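Uncharacterized lipoprotein GfcB (Escherichia coli K12, PDB 2IN5) is of unknown function but is probably a membrane-attached lipoprotein connected with group 4 capsule polysaccharide. Local coordinates at residues S131-E136 and C147-E152; M37-N42 and V190-L195. All blocks are in the same frame, centred on the assembly; numbering follows the deposited sequence.

Interaction 1 (S131-E136 and C147-E152); sequences SFAGLE and CNVWQE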
ATOM      1  N   SER A 131      19.458  -9.060 -23.767  1.00 36.63           N
ATOM      2  CA  SER A 131      20.386  -8.801 -24.857  1.00 37.78           C
ATOM      3  C   SER A 131      20.502  -7.283 -25.064  1.00 38.06           C
ATOM      4  O   SER A 131      19.499  -6.599 -25.312  1.00 38.42           O
ATOM      5  CB  SER A 131      19.888  -9.513 -26.128  1.00 39.93           C
ATOM      6  OG  SER A 131      20.881  -9.578 -27.145  1.00 39.82           O
ATOM      7  N   PHE A 132      21.724  -6.761 -24.926  1.00 37.50           N
ATOM      8  CA  PHE A 132      21.983  -5.327 -25.082  1.00 35.53           C
ATOM      9  C   PHE A 132      21.747  -4.933 -26.531  1.00 34.78           C
ATOM     10  O   PHE A 132      22.426  -5.414 -27.441  1.00 34.60           O
ATOM     11  CB  PHE A 132      23.418  -4.984 -24.667  1.00 35.85           C
ATOM     12  CG  PHE A 132      23.707  -3.507 -24.659  1.00 36.08           C
ATOM     13  CD1 PHE A 132      23.025  -2.656 -23.789  1.00 34.83           C
ATOM     14  CD2 PHE A 132      24.622  -2.956 -25.552  1.00 34.01           C
ATOM     15  CE1 PHE A 132      23.246  -1.278 -23.816  1.00 33.89           C
ATOM     16  CE2 PHE A 132      24.850  -1.579 -25.586  1.00 33.01           C
ATOM     17  CZ  PHE A 132      24.161  -0.738 -24.716  1.00 33.15           C
ATOM     18  N   ALA A 133      20.767  -4.061 -26.733  1.00 34.93           N
ATOM     19  CA  ALA A 133      20.390  -3.610 -28.063  1.00 36.05           C
ATOM     20  C   ALA A 133      21.027  -2.271 -28.418  1.00 38.12           C
ATOM     21  O   ALA A 133      20.832  -1.751 -29.517  1.00 40.54           O
ATOM     22  CB  ALA A 133      18.874  -3.517 -28.156  1.00 35.46           C
ATOM     23  N   GLY A 134      21.779  -1.711 -27.478  1.00 37.46           N
ATOM     24  CA  GLY A 134      22.447  -0.453 -27.741  1.00 36.11           C
ATOM     25  C   GLY A 134      21.955   0.783 -27.011  1.00 35.91           C
ATOM     26  O   GLY A 134      21.199   0.725 -26.042  1.00 35.08           O
ATOM     27  N   LEU A 135      22.408   1.926 -27.501  1.00 35.37           N
ATOM     28  CA  LEU A 135      22.046   3.203 -26.931  1.00 33.90           C
ATOM     29  C   LEU A 135      20.850   3.781 -27.678  1.00 34.62           C
ATOM     30  O   LEU A 135      20.626   3.479 -28.852  1.00 34.51           O
ATOM     31  CB  LEU A 135      23.244   4.144 -27.030  1.00 32.16           C
ATOM     32  CG  LEU A 135      23.005   5.651 -26.966  1.00 32.11           C
ATOM     33  CD1 LEU A 135      22.676   6.091 -25.554  1.00 32.85           C
ATOM     34  CD2 LEU A 135      24.248   6.351 -27.465  1.00 33.93           C
ATOM     35  N   GLU A 136      20.063   4.581 -26.972  1.00 35.85           N
ATOM     36  CA  GLU A 136      18.911   5.238 -27.560  1.00 37.10           C
ATOM     37  C   GLU A 136      18.476   6.387 -26.681  1.00 36.84           C
ATOM     38  O   GLU A 136      18.481   6.282 -25.457  1.00 37.18           O
ATOM     39  CB  GLU A 136      17.727   4.289 -27.733  1.00 38.85           C
ATOM     40  CG  GLU A 136      16.772   4.823 -28.799  1.00 42.59           C
ATOM     41  CD  GLU A 136      15.405   4.161 -28.823  1.00 44.87           C
ATOM     42  OE1 GLU A 136      15.315   2.916 -28.672  1.00 44.39           O
ATOM     43  OE2 GLU A 136      14.411   4.901 -29.024  1.00 44.35           O
ATOM     44  N   CYS A 147      19.358   6.202 -22.793  1.00 31.71           N
ATOM     45  CA  CYS A 147      18.999   4.907 -22.238  1.00 30.34           C
ATOM     46  C   CYS A 147      19.780   3.769 -22.826  1.00 28.53           C
ATOM     47  O   CYS A 147      20.137   3.803 -23.997  1.00 28.64           O
ATOM     48  CB  CYS A 147      17.524   4.575 -22.515  1.00 30.45           C
ATOM     49  SG  CYS A 147      16.301   5.767 -21.966  1.00 33.46           S
ATOM     50  N   ASN A 148      20.035   2.756 -22.006  1.00 27.51           N
ATOM     51  CA  ASN A 148      20.674   1.548 -22.496  1.00 27.46           C
ATOM     52  C   ASN A 148      19.439   0.741 -22.878  1.00 27.31           C
ATOM     53  O   ASN A 148      18.539   0.560 -22.061  1.00 26.01           O
ATOM     54  CB  ASN A 148      21.421   0.791 -21.394  1.00 27.39           C
ATOM     55  CG  ASN A 148      22.646   1.526 -20.900  1.00 29.99           C
ATOM     56  OD1 ASN A 148      23.353   2.179 -21.673  1.00 30.47           O
ATOM     57  ND2 ASN A 148      22.917   1.410 -19.607  1.00 29.06           N
ATOM     58  N   VAL A 149      19.382   0.274 -24.116  1.00 28.42           N
ATOM     59  CA  VAL A 149      18.236  -0.501 -24.559  1.00 30.37           C
ATOM     60  C   VAL A 149      18.479  -1.986 -24.337  1.00 31.09           C
ATOM     61  O   VAL A 149      19.384  -2.568 -24.925  1.00 31.36           O
ATOM     62  CB  VAL A 149      17.939  -0.269 -26.055  1.00 30.81           C
ATOM     63  CG1 VAL A 149      16.730  -1.090 -26.471  1.00 31.12           C
ATOM     64  CG2 VAL A 149      17.697   1.210 -26.315  1.00 29.60           C
ATOM     65  N   TRP A 150      17.672  -2.596 -23.476  1.00 32.13           N
ATOM     66  CA  TRP A 150      17.802  -4.017 -23.196  1.00 29.22           C
ATOM     67  C   TRP A 150      16.632  -4.796 -23.779  1.00 28.98           C
ATOM     68  O   TRP A 150      15.478  -4.468 -23.532  1.00 28.59           O
ATOM     69  CB  TRP A 150      17.860  -4.243 -21.695  1.00 28.66           C
ATOM     70  CG  TRP A 150      19.172  -3.907 -21.082  1.00 26.45           C
ATOM     71  CD1 TRP A 150      19.473  -2.818 -20.313  1.00 26.55           C
ATOM     72  CD2 TRP A 150      20.356  -4.698 -21.137  1.00 25.32           C
ATOM     73  NE1 TRP A 150      20.774  -2.887 -19.878  1.00 23.71           N
ATOM     74  CE2 TRP A 150      21.339  -4.034 -20.369  1.00 25.10           C
ATOM     75  CE3 TRP A 150      20.682  -5.909 -21.762  1.00 24.29           C
ATOM     76  CZ2 TRP A 150      22.627  -4.545 -20.205  1.00 25.27           C
ATOM     77  CZ3 TRP A 150      21.960  -6.414 -21.602  1.00 28.44           C
ATOM     78  CH2 TRP A 150      22.920  -5.730 -20.825  1.00 25.17           C
ATOM     79  N   GLN A 151      16.947  -5.822 -24.561  1.00 30.72           N
ATOM     80  CA  GLN A 151      15.945  -6.679 -25.179  1.00 32.05           C
ATOM     81  C   GLN A 151      15.901  -8.021 -24.459  1.00 33.18           C
ATOM     82  O   GLN A 151      16.860  -8.788 -24.526  1.00 36.15           O
ATOM     83  CB  GLN A 151      16.299  -6.927 -26.637  1.00 33.38           C
ATOM     84  CG  GLN A 151      16.301  -5.674 -27.469  1.00 39.54           C
ATOM     85  CD  GLN A 151      14.957  -5.397 -28.082  1.00 42.25           C
ATOM     86  OE1 GLN A 151      13.919  -5.670 -27.477  1.00 42.38           O
ATOM     87  NE2 GLN A 151      14.961  -4.833 -29.289  1.00 43.27           N
ATOM     88  N   GLU A 152      14.789  -8.304 -23.785  1.00 32.49           N
ATOM     89  CA  GLU A 152      14.616  -9.555 -23.059  1.00 33.04           C
ATOM     90  C   GLU A 152      13.893 -10.596 -23.907  1.00 35.50           C
ATOM     91  O   GLU A 152      12.701 -10.453 -24.214  1.00 36.01           O
ATOM     92  CB  GLU A 152      13.829  -9.308 -21.767  1.00 32.17           C
ATOM     93  CG  GLU A 152      13.437 -10.569 -21.003  1.00 31.86           C
ATOM     94  CD  GLU A 152      12.608 -10.272 -19.754  1.00 34.35           C
ATOM     95  OE1 GLU A 152      11.554  -9.607 -19.878  1.00 33.24           O
ATOM     96  OE2 GLU A 152      13.000 -10.707 -18.642  1.00 32.26           O
TER
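Phe132 sets its CB and the edge of its ring on the face of Trp150 across these antiparallel strands. CB of Phe132 stands 4.1 Å from the centroid of the six-membered ring of Trp150, a CH-pi contact over its face. The phenyl edge is turned toward the same ring in a T-shaped pair, with centroids 5.3 Å apart and planes at 67°. Phe132 gets there because its CG swings opposite the backbone N (chi1 -174°), bringing CD1 over the middle of the indole while CE1 meets CB of Asn148 at 3.7 Å.

The other face of the hairpin carries Val149, Gln151 and Glu136. Ala133 is directed at the partner strand, its CB 3.4 Å from CG of Gln151, and CG2 of Val149 presses against CB of Glu136 at 3.4 Å.

Between the two faces the backbone has a beta bulge. Ser131 and Gln151 bond in both directions, but Ala133 and Gly134 together stand opposite Val149: Ala133 N donates to Val149 O at 2.7 Å, whereas Val149 N donates to Gly134 O (2.7 Å). Gly134 has a positive phi of 110°, and a CB there would jam against the preceding carbonyl. Pairing is regular again from Leu135 with Asn148 on.

Farther out, Asp105 OD1 accepts a bond from Phe132 N, and Val169, Phe130 and Ile103 pack against Trp150. Glu136 OE1 bonds to Trp168 NE1, and Gln151 OE1 to Thr166 OG1, both on strand 161-170. With an alanine in place of Trp150 the face under CB and CD1 of Phe132 is gone, and the phenyl would probably be freer to turn. Backbone hydrogen bonds thus join the strands, with aromatic and apolar packing added, while the polar ends of Glu136 and Gln151 tie this hairpin, 120-140 with 143-156, to the next strand.

Interaction 2 (M37-N42 and V190-L195); sequences MYLRLN and VEMTFL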
HETATM    1  N   MSE A  37       3.042   8.008 -14.733  1.00 29.63           N
HETATM    2  CA  MSE A  37       3.311   7.106 -15.837  1.00 32.29           C
HETATM    3  C   MSE A  37       2.193   7.081 -16.906  1.00 33.52           C
HETATM    4  O   MSE A  37       1.027   7.378 -16.622  1.00 32.86           O
HETATM    5  CB  MSE A  37       3.490   5.710 -15.233  1.00 35.50           C
HETATM    6  CG  MSE A  37       3.586   4.570 -16.218  1.00 43.10           C
HETATM    7 SE   MSE A  37       2.501   3.063 -15.635  1.00 54.45          SE
HETATM    8  CE  MSE A  37       3.464   2.612 -14.020  1.00 48.11           C
ATOM      9  N   TYR A  38       2.561   6.735 -18.137  1.00 33.94           N
ATOM     10  CA  TYR A  38       1.594   6.604 -19.222  1.00 35.38           C
ATOM     11  C   TYR A  38       1.439   5.109 -19.425  1.00 35.20           C
ATOM     12  O   TYR A  38       2.411   4.416 -19.714  1.00 36.78           O
ATOM     13  CB  TYR A  38       2.102   7.250 -20.517  1.00 36.35           C
ATOM     14  CG  TYR A  38       1.828   8.735 -20.598  1.00 38.75           C
ATOM     15  CD1 TYR A  38       2.769   9.611 -21.143  1.00 40.79           C
ATOM     16  CD2 TYR A  38       0.650   9.274 -20.084  1.00 38.39           C
ATOM     17  CE1 TYR A  38       2.549  10.993 -21.161  1.00 41.08           C
ATOM     18  CE2 TYR A  38       0.420  10.647 -20.101  1.00 41.21           C
ATOM     19  CZ  TYR A  38       1.373  11.499 -20.637  1.00 39.96           C
ATOM     20  OH  TYR A  38       1.153  12.851 -20.624  1.00 40.13           O
ATOM     21  N   LEU A  39       0.221   4.611 -19.251  1.00 36.06           N
ATOM     22  CA  LEU A  39      -0.046   3.187 -19.411  1.00 35.99           C
ATOM     23  C   LEU A  39      -0.773   2.901 -20.712  1.00 36.58           C
ATOM     24  O   LEU A  39      -1.668   3.638 -21.108  1.00 37.20           O
ATOM     25  CB  LEU A  39      -0.897   2.674 -18.243  1.00 34.49           C
ATOM     26  CG  LEU A  39      -1.462   1.258 -18.419  1.00 34.51           C
ATOM     27  CD1 LEU A  39      -0.309   0.275 -18.554  1.00 34.64           C
ATOM     28  CD2 LEU A  39      -2.347   0.877 -17.234  1.00 34.09           C
ATOM     29  N   ARG A  40      -0.387   1.822 -21.374  1.00 37.79           N
ATOM     30  CA  ARG A  40      -1.036   1.429 -22.609  1.00 39.93           C
ATOM     31  C   ARG A  40      -1.273  -0.083 -22.556  1.00 40.17           C
ATOM     32  O   ARG A  40      -0.329  -0.863 -22.449  1.00 40.67           O
ATOM     33  CB  ARG A  40      -0.156   1.796 -23.807  1.00 42.46           C
ATOM     34  CG  ARG A  40      -0.703   1.340 -25.152  1.00 47.34           C
ATOM     35  CD  ARG A  40      -1.095   2.512 -26.028  1.00 50.85           C
ATOM     36  NE  ARG A  40       0.028   3.418 -26.248  1.00 55.15           N
ATOM     37  CZ  ARG A  40      -0.061   4.568 -26.910  1.00 56.59           C
ATOM     38  NH1 ARG A  40      -1.226   4.952 -27.420  1.00 57.34           N
ATOM     39  NH2 ARG A  40       1.011   5.336 -27.057  1.00 56.29           N
ATOM     40  N   LEU A  41      -2.534  -0.493 -22.604  1.00 39.91           N
ATOM     41  CA  LEU A  41      -2.868  -1.907 -22.571  1.00 41.83           C
ATOM     42  C   LEU A  41      -3.419  -2.353 -23.910  1.00 43.48           C
ATOM     43  O   LEU A  41      -4.272  -1.685 -24.494  1.00 44.30           O
ATOM     44  CB  LEU A  41      -3.898  -2.196 -21.485  1.00 41.65           C
ATOM     45  CG  LEU A  41      -3.401  -1.961 -20.066  1.00 41.56           C
ATOM     46  CD1 LEU A  41      -4.560  -2.049 -19.097  1.00 42.66           C
ATOM     47  CD2 LEU A  41      -2.332  -2.979 -19.729  1.00 41.56           C
ATOM     48  N   ASN A  42      -2.926  -3.492 -24.383  1.00 45.32           N
ATOM     49  CA  ASN A  42      -3.350  -4.057 -25.656  1.00 47.18           C
ATOM     50  C   ASN A  42      -3.289  -3.047 -26.784  1.00 49.40           C
ATOM     51  O   ASN A  42      -4.228  -2.944 -27.569  1.00 50.40           O
ATOM     52  CB  ASN A  42      -4.779  -4.587 -25.558  1.00 45.98           C
ATOM     53  CG  ASN A  42      -4.904  -5.741 -24.603  1.00 45.49           C
ATOM     54  OD1 ASN A  42      -4.337  -6.812 -24.822  1.00 44.92           O
ATOM     55  ND2 ASN A  42      -5.652  -5.532 -23.528  1.00 45.27           N
ATOM     56  N   VAL A 190       1.724  -4.727 -22.666  1.00 29.02           N
ATOM     57  CA  VAL A 190       1.670  -3.599 -21.763  1.00 28.41           C
ATOM     58  C   VAL A 190       2.805  -2.641 -22.089  1.00 32.14           C
ATOM     59  O   VAL A 190       3.949  -3.060 -22.273  1.00 33.69           O
ATOM     60  CB  VAL A 190       1.812  -4.077 -20.303  1.00 25.37           C
ATOM     61  CG1 VAL A 190       1.763  -2.898 -19.351  1.00 21.76           C
ATOM     62  CG2 VAL A 190       0.716  -5.072 -19.980  1.00 24.04           C
ATOM     63  N   GLU A 191       2.483  -1.354 -22.172  1.00 35.63           N
ATOM     64  CA  GLU A 191       3.478  -0.322 -22.465  1.00 36.57           C
ATOM     65  C   GLU A 191       3.447   0.694 -21.340  1.00 34.96           C
ATOM     66  O   GLU A 191       2.379   1.172 -20.964  1.00 33.06           O
ATOM     67  CB  GLU A 191       3.156   0.383 -23.788  1.00 40.68           C
ATOM     68  CG  GLU A 191       3.250  -0.488 -25.028  1.00 47.30           C
ATOM     69  CD  GLU A 191       2.930   0.287 -26.300  1.00 53.26           C
ATOM     70  OE1 GLU A 191       3.569   1.340 -26.534  1.00 56.56           O
ATOM     71  OE2 GLU A 191       2.041  -0.156 -27.068  1.00 55.10           O
HETATM   72  N   MSE A 192       4.615   1.020 -20.802  1.00 34.14           N
HETATM   73  CA  MSE A 192       4.691   1.988 -19.719  1.00 34.35           C
HETATM   74  C   MSE A 192       5.800   3.007 -19.941  1.00 33.83           C
HETATM   75  O   MSE A 192       6.922   2.647 -20.300  1.00 32.30           O
HETATM   76  CB  MSE A 192       4.923   1.275 -18.390  1.00 36.14           C
HETATM   77  CG  MSE A 192       3.852   0.258 -18.061  1.00 41.49           C
HETATM   78 SE   MSE A 192       4.042  -0.440 -16.274  1.00 50.73          SE
HETATM   79  CE  MSE A 192       5.307  -1.837 -16.705  1.00 43.09           C
ATOM     80  N   THR A 193       5.470   4.278 -19.734  1.00 32.03           N
ATOM     81  CA  THR A 193       6.430   5.362 -19.886  1.00 31.75           C
ATOM     82  C   THR A 193       6.435   6.138 -18.574  1.00 31.66           C
ATOM     83  O   THR A 193       5.415   6.683 -18.158  1.00 32.86           O
ATOM     84  CB  THR A 193       6.058   6.298 -21.068  1.00 30.59           C
ATOM     85  OG1 THR A 193       6.079   5.554 -22.292  1.00 32.97           O
ATOM     86  CG2 THR A 193       7.063   7.439 -21.187  1.00 31.17           C
ATOM     87  N   PHE A 194       7.587   6.164 -17.915  1.00 31.02           N
ATOM     88  CA  PHE A 194       7.716   6.850 -16.639  1.00 31.70           C
ATOM     89  C   PHE A 194       8.181   8.271 -16.857  1.00 33.60           C
ATOM     90  O   PHE A 194       9.315   8.508 -17.254  1.00 34.19           O
ATOM     91  CB  PHE A 194       8.672   6.065 -15.754  1.00 27.83           C
ATOM     92  CG  PHE A 194       8.304   4.629 -15.642  1.00 24.32           C
ATOM     93  CD1 PHE A 194       8.585   3.750 -16.676  1.00 25.10           C
ATOM     94  CD2 PHE A 194       7.594   4.169 -14.548  1.00 26.26           C
ATOM     95  CE1 PHE A 194       8.158   2.428 -16.625  1.00 23.66           C
ATOM     96  CE2 PHE A 194       7.159   2.844 -14.484  1.00 25.66           C
ATOM     97  CZ  PHE A 194       7.441   1.977 -15.522  1.00 25.43           C
ATOM     98  N   LEU A 195       7.275   9.206 -16.589  1.00 37.33           N
ATOM     99  CA  LEU A 195       7.502  10.623 -16.806  1.00 40.38           C
ATOM    100  C   LEU A 195       8.448  11.361 -15.886  1.00 41.89           C
ATOM    101  O   LEU A 195       9.256  12.165 -16.348  1.00 42.74           O
ATOM    102  CB  LEU A 195       6.168  11.369 -16.817  1.00 41.81           C
ATOM    103  CG  LEU A 195       5.135  11.063 -17.909  1.00 44.57           C
ATOM    104  CD1 LEU A 195       5.765  11.125 -19.296  1.00 44.39           C
ATOM    105  CD2 LEU A 195       4.556   9.703 -17.668  1.00 44.81           C
TER
HETATM  106  O   HOH W   1       3.096   4.306 -22.958  1.00 36.51           O
HETATM  107  O   HOH W   2      -0.086  -1.675 -25.122  1.00 37.61           O
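Met37 fills the hollow between Met192 and Phe194, its bent side chain running beside the phenyl ring with the two pointing the same way. CG lies over one face of that ring, toward its rim. The kink at chi3 (-65°) turns CE back to 3.7 Å from Phe194 CE2, and the same methyl rests 3.8 Å from SE of Met192; both methionines are selenomethionine in the crystal. SE of Met37, 5.4 Å from the phenyl centroid and oblique to it, makes a Met-aromatic contact.

Along this face the next knob is Leu39, whose CD1 fits between Val190 CG1 and Met192 CG. CD2 of Leu41 then lies against CG2 of Val190 at 3.7 Å. Leu69 of strand 68-72 packs on Leu39 and Met192.

The pair is a long-range antiparallel one, joining strands 36-41 and 189-194, the first and last of the chain, flanked by strands 47-55 and 176-182; the segments 37-41 and 190-194 run at 171° to each other. Backbone bonds join Tyr38 with Thr193 and Arg40 with Glu191 in both directions.

On the opposite face Leu195 reaches back across the strand. Its CD2 sits over the Tyr38 ring, 4.2 Å from the centroid, and CD1 comes to 3.7 Å from Tyr38 CE1; the ring also makes a cation-pi contact with Arg46. Beyond Tyr38, Arg40 and Glu191 lie side by side, their CB atoms 3.6 Å apart. Arg40 NE stays 4.1 Å from Glu191 OE1, too long for a salt bridge, with the guanidinium and carboxylate planes turned 35° apart.

In the fold
Both contacts are antiparallel strand pairs, but they join different elements. Interaction 1 holds a local hairpin, with ten residues between its segments, and is centred about 17 Å from the chain's centre. Interaction 2 brings together strands from near the two ends of the fold and is centred about 7 Å from that point; in keeping with this, six of its eleven touching residues are buried against three in interaction 1. One face of 37-42 with 190-195 is mainly aliphatic and selenomethionine packing with Phe194 at its end, whereas 131-136 with 147-152 features an edge-to-face aromatic pair, and its strand register slips by a bulge. The centres lie about 18 Å apart, the nearest atoms about 9 Å, without touching.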